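Local coordinates for protein angel homolog 2 (Homo sapiens, PDB 6RW0) that hydrolyses 2',3'-cyclic phosphates as a member of the CCR4 family of deadenylases, and probably binds the 3' untranslated regions of mRNA, at residues A[338-343]-A[392-397]; A[364-369]-A[419-424]. All coordinates share one frame; numbering follows the deposited sequence.

Contact 1 of 2, residues A[338-343]-A[392-397]; sequences SVYSHY and LARLSL
The Tyr340 ring is sandwiched between its own neighbour Val339, whose CG1 lies over one face toward the rim, and Leu397 on the opposite face, whose CD1 makes a CH-pi contact 3.7 Å from the ring centroid and 17° off its normal. The ring's edge belongs to Leu395: its carbonyl oxygen lies in the ring plane and accepts a hydrogen bond of 2.7 Å from Tyr340 OH, though the hydroxyl sits somewhat out of the plane of that carbonyl. The Arg394 guanidinium is met edge-on by the backbone oxygen of Val339. NH1 of Arg394 reaches Val339 O at 2.8 Å with an N-H...O angle of 152°. From a CG placed between backbone N and carbonyl carbon (chi1 62°), the arginine runs extended to NE and slides past both Val339 and Tyr340, its CB 3.6 Å from Val339 CG1. Arg394 NE also forms a salt bridge with Glu21, and Tyr340 OH takes a further hydrogen bond from Leu422 N. Two backbone carbonyls, one from the 338-343 loop and one from 392-397, are thus each held by a side chain from across the contact, and Arg18 also donates to Leu395 O, which is gripped twice. With Tyr340 OH bonded twice and both ring faces packed, the chemistry implies a ring whose position and rotation are closely fixed.

Contact 2 of 2, residues A[364-369]-A[419-424]; sequences DYIFYS and LPLLAK
Ile366 and Leu421 meet side by side, sliding past each other in opposite directions, and their pairing is an example of how two beta-sheets pack face to face through aliphatic side chains, without backbone pairing. The strands 364-369 and 421-424 run nearly parallel, 19° apart with axes 7.7 Å from each other, a spacing too wide for backbone pairing but suited to interdigitated aliphatic groups. The tight part lies around Leu421, against Asp364 to Ile366. Ile366 CD1 rests 3.8 Å from Leu421 CB and continues along the backbone toward Leu422 N. Ile366 owes this reach to a CG1 anti to the carbonyl carbon (chi1 -60°) and a chain extended to CD1 (chi2 172°). The two methyls of Leu421 turn the other way, under Asp364 and Tyr365: CD1 lies 3.8 Å from Asp364 CB, while CD2 presses on the backbone, 3.5 Å from Asp364 O and 3.6 Å from Tyr365 CA. The carboxylate of Asp364 is engaged elsewhere, its OD2 hydrogen-bonded to Thr353 and His418, and its side chain lies about 8 Å from the bound magnesium ion.

Toward Ala423 the fit slackens. Ala423 offers only a methyl, 4.3 Å from Ile366 CD1, and beyond it the two segments no longer touch. This looser side is still protein interior rather than solvent, for Tyr368 lies nearby, packed against Val339, Leu391 and Phe425. Strand 359-369 pairs with strand 231-236, and 421-428 lies between 49-58 and 390-395, so the contact joins the two facing sheets of the DNase I-like sandwich, with Ser56 and Cys234 also against Ile366.

Among the four segments, followed from the N terminus, the 338-343 loop comes first, after strand 336-338, then strand 359-369, then strand 390-395 with the turn after it, and last strand 421-428. Contact 1 closes the loop from the first to the third and contact 2 from the second to the fourth, so the closures cross rather than nest. Their centres are about 7 Å apart. Val339 N lies 2.9 Å from Ile366 O and Leu392 N 2.8 Å from Lys424 O, both probable hydrogen bonds, while Tyr340 CE2 packs on Leu421 CG. Contact 2 packs strand 359-369 directly on the other sheet, while contact 1 joins the loop following its neighbour strand 336-338 to that sheet's strand 390-395.

Contact 1 of 2, residues A[338-343]-A[392-397]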
loop_
_atom_site.group_PDB
_atom_site.type_symbol
_atom_site.label_atom_id
_atom_site.label_comp_id
_atom_site.label_asym_id
_atom_site.label_seq_id
_atom_site.Cartn_x
_atom_site.Cartn_y
_atom_site.Cartn_z
ATOM N N SER A 338 5.126 -4.791 10.349
ATOM C CA SER A 338 4.087 -3.815 10.063
ATOM C C SER A 338 4.215 -2.665 11.051
ATOM O O SER A 338 4.394 -2.885 12.252
ATOM C CB SER A 338 2.704 -4.449 10.198
ATOM O OG SER A 338 1.675 -3.471 10.133
ATOM N N VAL A 339 4.100 -1.436 10.552
ATOM C CA VAL A 339 4.138 -0.276 11.441
ATOM C C VAL A 339 3.042 -0.369 12.496
ATOM O O VAL A 339 3.279 -0.128 13.684
ATOM C CB VAL A 339 4.044 1.036 10.643
ATOM C CG1 VAL A 339 3.705 2.218 11.571
ATOM C CG2 VAL A 339 5.349 1.279 9.908
ATOM N N TYR A 340 1.826 -0.694 12.071
ATOM C CA TYR A 340 0.672 -0.752 12.951
ATOM C C TYR A 340 0.405 -2.168 13.433
ATOM O O TYR A 340 0.713 -3.150 12.752
ATOM C CB TYR A 340 -0.536 -0.193 12.218
ATOM C CG TYR A 340 -0.401 1.283 11.928
ATOM C CD1 TYR A 340 -0.744 2.218 12.880
ATOM C CD2 TYR A 340 0.096 1.740 10.722
ATOM C CE1 TYR A 340 -0.633 3.575 12.628
ATOM C CE2 TYR A 340 0.230 3.094 10.468
ATOM C CZ TYR A 340 -0.139 4.008 11.421
ATOM O OH TYR A 340 -0.018 5.351 11.139
ATOM N N SER A 341 -0.143 -2.259 14.649
ATOM C CA SER A 341 -0.438 -3.537 15.282
ATOM C C SER A 341 -1.886 -3.987 15.103
ATOM O O SER A 341 -2.208 -5.129 15.451
ATOM C CB SER A 341 -0.091 -3.476 16.773
ATOM O OG SER A 341 -0.972 -2.597 17.435
ATOM N N HIS A 342 -2.756 -3.137 14.558
ATOM C CA HIS A 342 -4.071 -3.477 14.028
ATOM C C HIS A 342 -5.171 -3.576 15.082
ATOM O O HIS A 342 -6.340 -3.659 14.709
ATOM C CB HIS A 342 -4.068 -4.751 13.156
ATOM C CG HIS A 342 -2.928 -4.791 12.190
ATOM N ND1 HIS A 342 -2.689 -3.776 11.292
ATOM C CD2 HIS A 342 -1.942 -5.699 12.006
ATOM C CE1 HIS A 342 -1.609 -4.064 10.587
ATOM N NE2 HIS A 342 -1.128 -5.217 11.013
ATOM N N TYR A 343 -4.852 -3.546 16.373
ATOM C CA TYR A 343 -5.847 -3.626 17.436
ATOM C C TYR A 343 -5.410 -2.679 18.540
ATOM O O TYR A 343 -4.216 -2.558 18.816
ATOM C CB TYR A 343 -5.968 -5.067 17.973
ATOM C CG TYR A 343 -6.269 -6.066 16.874
ATOM C CD1 TYR A 343 -7.571 -6.289 16.453
ATOM C CD2 TYR A 343 -5.244 -6.752 16.225
ATOM C CE1 TYR A 343 -7.851 -7.177 15.429
ATOM C CE2 TYR A 343 -5.519 -7.647 15.191
ATOM C CZ TYR A 343 -6.824 -7.852 14.801
ATOM O OH TYR A 343 -7.118 -8.733 13.784
ATOM N N LEU A 392 10.520 4.548 15.011
ATOM C CA LEU A 392 10.565 5.498 16.115
ATOM C C LEU A 392 9.174 5.907 16.586
ATOM O O LEU A 392 8.953 6.074 17.793
ATOM C CB LEU A 392 11.319 6.754 15.677
ATOM C CG LEU A 392 12.778 6.600 15.261
ATOM C CD1 LEU A 392 13.322 7.947 14.774
ATOM C CD2 LEU A 392 13.594 6.070 16.428
ATOM N N ALA A 393 8.238 6.091 15.659
ATOM C CA ALA A 393 6.918 6.599 16.002
ATOM C C ALA A 393 5.950 6.305 14.868
ATOM O O ALA A 393 6.347 6.096 13.718
ATOM C CB ALA A 393 6.959 8.110 16.250
ATOM N N ARG A 394 4.663 6.312 15.206
ATOM C CA ARG A 394 3.605 6.149 14.220
ATOM C C ARG A 394 2.433 7.035 14.615
ATOM O O ARG A 394 2.254 7.370 15.789
ATOM C CB ARG A 394 3.142 4.694 14.118
ATOM C CG ARG A 394 2.543 4.161 15.395
ATOM C CD ARG A 394 2.310 2.659 15.319
ATOM N NE ARG A 394 1.831 2.208 16.617
ATOM C CZ ARG A 394 2.022 0.999 17.127
ATOM N NH1 ARG A 394 2.682 0.072 16.448
ATOM N NH2 ARG A 394 1.541 0.725 18.331
ATOM N N LEU A 395 1.628 7.410 13.623
ATOM C CA LEU A 395 0.455 8.252 13.856
ATOM C C LEU A 395 -0.742 7.339 14.086
ATOM O O LEU A 395 -1.189 6.648 13.167
ATOM C CB LEU A 395 0.193 9.164 12.664
ATOM C CG LEU A 395 -0.953 10.166 12.860
ATOM C CD1 LEU A 395 -0.528 11.179 13.900
ATOM C CD2 LEU A 395 -1.340 10.832 11.564
ATOM N N SER A 396 -1.290 7.363 15.295
ATOM C CA SER A 396 -2.277 6.355 15.664
ATOM C C SER A 396 -3.516 6.422 14.771
ATOM O O SER A 396 -3.918 7.488 14.291
ATOM C CB SER A 396 -2.653 6.501 17.135
ATOM O OG SER A 396 -3.284 7.737 17.395
ATOM N N LEU A 397 -4.146 5.267 14.558
ATOM C CA LEU A 397 -5.325 5.084 13.687
ATOM C C LEU A 397 -6.590 5.226 14.550
ATOM O O LEU A 397 -6.490 5.655 15.677
ATOM C CB LEU A 397 -5.147 3.723 12.989
ATOM C CG LEU A 397 -4.261 3.757 11.751
ATOM C CD1 LEU A 397 -3.974 2.341 11.294
ATOM C CD2 LEU A 397 -4.905 4.549 10.637
#

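Contact 2 of 2, residues A[364-369]-A[419-424]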
loop_
_atom_site.group_PDB
_atom_site.type_symbol
_atom_site.label_atom_id
_atom_site.label_comp_id
_atom_site.label_asym_id
_atom_site.label_seq_id
_atom_site.Cartn_x
_atom_site.Cartn_y
_atom_site.Cartn_z
ATOM N N ASP A 364 -4.820 -0.884 4.394
ATOM C CA ASP A 364 -3.615 -0.119 4.090
ATOM C C ASP A 364 -2.533 -0.440 5.109
ATOM O O ASP A 364 -2.827 -0.630 6.291
ATOM C CB ASP A 364 -3.902 1.380 4.157
ATOM C CG ASP A 364 -5.007 1.801 3.219
ATOM O OD1 ASP A 364 -4.735 1.921 2.006
ATOM O OD2 ASP A 364 -6.163 1.984 3.676
ATOM N N TYR A 365 -1.279 -0.490 4.644
ATOM C CA TYR A 365 -0.156 -0.878 5.484
ATOM C C TYR A 365 1.096 -0.090 5.137
ATOM O O TYR A 365 1.292 0.344 3.999
ATOM C CB TYR A 365 0.182 -2.373 5.285
ATOM C CG TYR A 365 -0.986 -3.276 5.573
ATOM C CD1 TYR A 365 -1.208 -3.741 6.852
ATOM C CD2 TYR A 365 -1.896 -3.627 4.583
ATOM C CE1 TYR A 365 -2.287 -4.547 7.151
ATOM C CE2 TYR A 365 -2.985 -4.433 4.876
ATOM C CZ TYR A 365 -3.178 -4.878 6.160
ATOM O OH TYR A 365 -4.258 -5.663 6.445
ATOM N N ILE A 366 1.976 0.039 6.131
ATOM C CA ILE A 366 3.387 0.340 5.908
ATOM C C ILE A 366 4.164 -0.834 6.488
ATOM O O ILE A 366 4.148 -1.054 7.708
ATOM C CB ILE A 366 3.830 1.662 6.549
ATOM C CG1 ILE A 366 3.053 2.858 5.990
ATOM C CG2 ILE A 366 5.325 1.863 6.277
ATOM C CD1 ILE A 366 3.289 4.185 6.716
ATOM N N PHE A 367 4.823 -1.601 5.626
ATOM C CA PHE A 367 5.711 -2.677 6.030
ATOM C C PHE A 367 7.148 -2.192 5.892
ATOM O O PHE A 367 7.452 -1.347 5.045
ATOM C CB PHE A 367 5.507 -3.893 5.136
ATOM C CG PHE A 367 4.146 -4.524 5.244
ATOM C CD1 PHE A 367 3.816 -5.294 6.340
ATOM C CD2 PHE A 367 3.220 -4.399 4.211
ATOM C CE1 PHE A 367 2.575 -5.913 6.418
ATOM C CE2 PHE A 367 1.985 -5.026 4.279
ATOM C CZ PHE A 367 1.658 -5.762 5.391
ATOM N N TYR A 368 8.030 -2.703 6.749
ATOM C CA TYR A 368 9.419 -2.260 6.714
ATOM C C TYR A 368 10.357 -3.383 7.141
ATOM O O TYR A 368 9.985 -4.265 7.915
ATOM C CB TYR A 368 9.629 -1.027 7.608
ATOM C CG TYR A 368 9.412 -1.274 9.092
ATOM C CD1 TYR A 368 10.487 -1.445 9.953
ATOM C CD2 TYR A 368 8.128 -1.331 9.634
ATOM C CE1 TYR A 368 10.297 -1.669 11.312
ATOM C CE2 TYR A 368 7.931 -1.557 10.986
ATOM C CZ TYR A 368 9.017 -1.729 11.821
ATOM O OH TYR A 368 8.840 -1.958 13.170
ATOM N N SER A 369 11.587 -3.324 6.626
ATOM C CA SER A 369 12.630 -4.265 7.005
ATOM C C SER A 369 12.946 -4.140 8.475
ATOM O O SER A 369 13.300 -3.055 8.940
ATOM C CB SER A 369 13.919 -3.885 6.285
ATOM O OG SER A 369 13.818 -4.162 4.928
ATOM N N LEU A 419 -7.812 6.668 5.677
ATOM C CA LEU A 419 -6.967 7.515 6.495
ATOM C C LEU A 419 -5.513 7.400 6.058
ATOM O O LEU A 419 -5.073 6.328 5.628
ATOM C CB LEU A 419 -7.027 7.054 7.950
ATOM C CG LEU A 419 -8.383 7.174 8.635
ATOM C CD1 LEU A 419 -8.332 6.537 10.025
ATOM C CD2 LEU A 419 -8.804 8.612 8.744
ATOM N N PRO A 420 -4.729 8.475 6.170
ATOM C CA PRO A 420 -3.291 8.358 5.895
ATOM C C PRO A 420 -2.567 7.652 7.031
ATOM O O PRO A 420 -2.858 7.874 8.208
ATOM C CB PRO A 420 -2.830 9.814 5.762
ATOM C CG PRO A 420 -3.807 10.587 6.601
ATOM C CD PRO A 420 -5.128 9.866 6.478
ATOM N N LEU A 421 -1.609 6.808 6.667
ATOM C CA LEU A 421 -0.713 6.141 7.603
ATOM C C LEU A 421 0.594 6.915 7.610
ATOM O O LEU A 421 1.015 7.439 6.572
ATOM C CB LEU A 421 -0.463 4.706 7.141
ATOM C CG LEU A 421 -1.563 3.683 7.447
ATOM C CD1 LEU A 421 -2.886 3.995 6.774
ATOM C CD2 LEU A 421 -1.100 2.265 7.057
ATOM N N LEU A 422 1.238 7.006 8.771
ATOM C CA LEU A 422 2.458 7.795 8.870
ATOM C C LEU A 422 3.377 7.170 9.897
ATOM O O LEU A 422 2.942 6.838 11.005
ATOM C CB LEU A 422 2.120 9.239 9.248
ATOM C CG LEU A 422 3.263 10.247 9.354
ATOM C CD1 LEU A 422 3.960 10.520 8.027
ATOM C CD2 LEU A 422 2.714 11.560 9.952
ATOM N N ALA A 423 4.652 7.033 9.532
ATOM C CA ALA A 423 5.655 6.445 10.397
ATOM C C ALA A 423 6.929 7.266 10.330
ATOM O O ALA A 423 7.256 7.843 9.288
ATOM C CB ALA A 423 5.990 5.023 9.946
ATOM N N LYS A 424 7.675 7.265 11.431
ATOM C CA LYS A 424 9.030 7.802 11.446
ATOM C C LYS A 424 10.005 6.666 11.715
ATOM O O LYS A 424 9.840 5.922 12.691
ATOM C CB LYS A 424 9.224 8.896 12.489
ATOM C CG LYS A 424 10.609 9.531 12.368
ATOM C CD LYS A 424 10.694 10.909 13.007
ATOM C CE LYS A 424 12.010 11.071 13.749
ATOM N NZ LYS A 424 12.345 12.490 14.022
#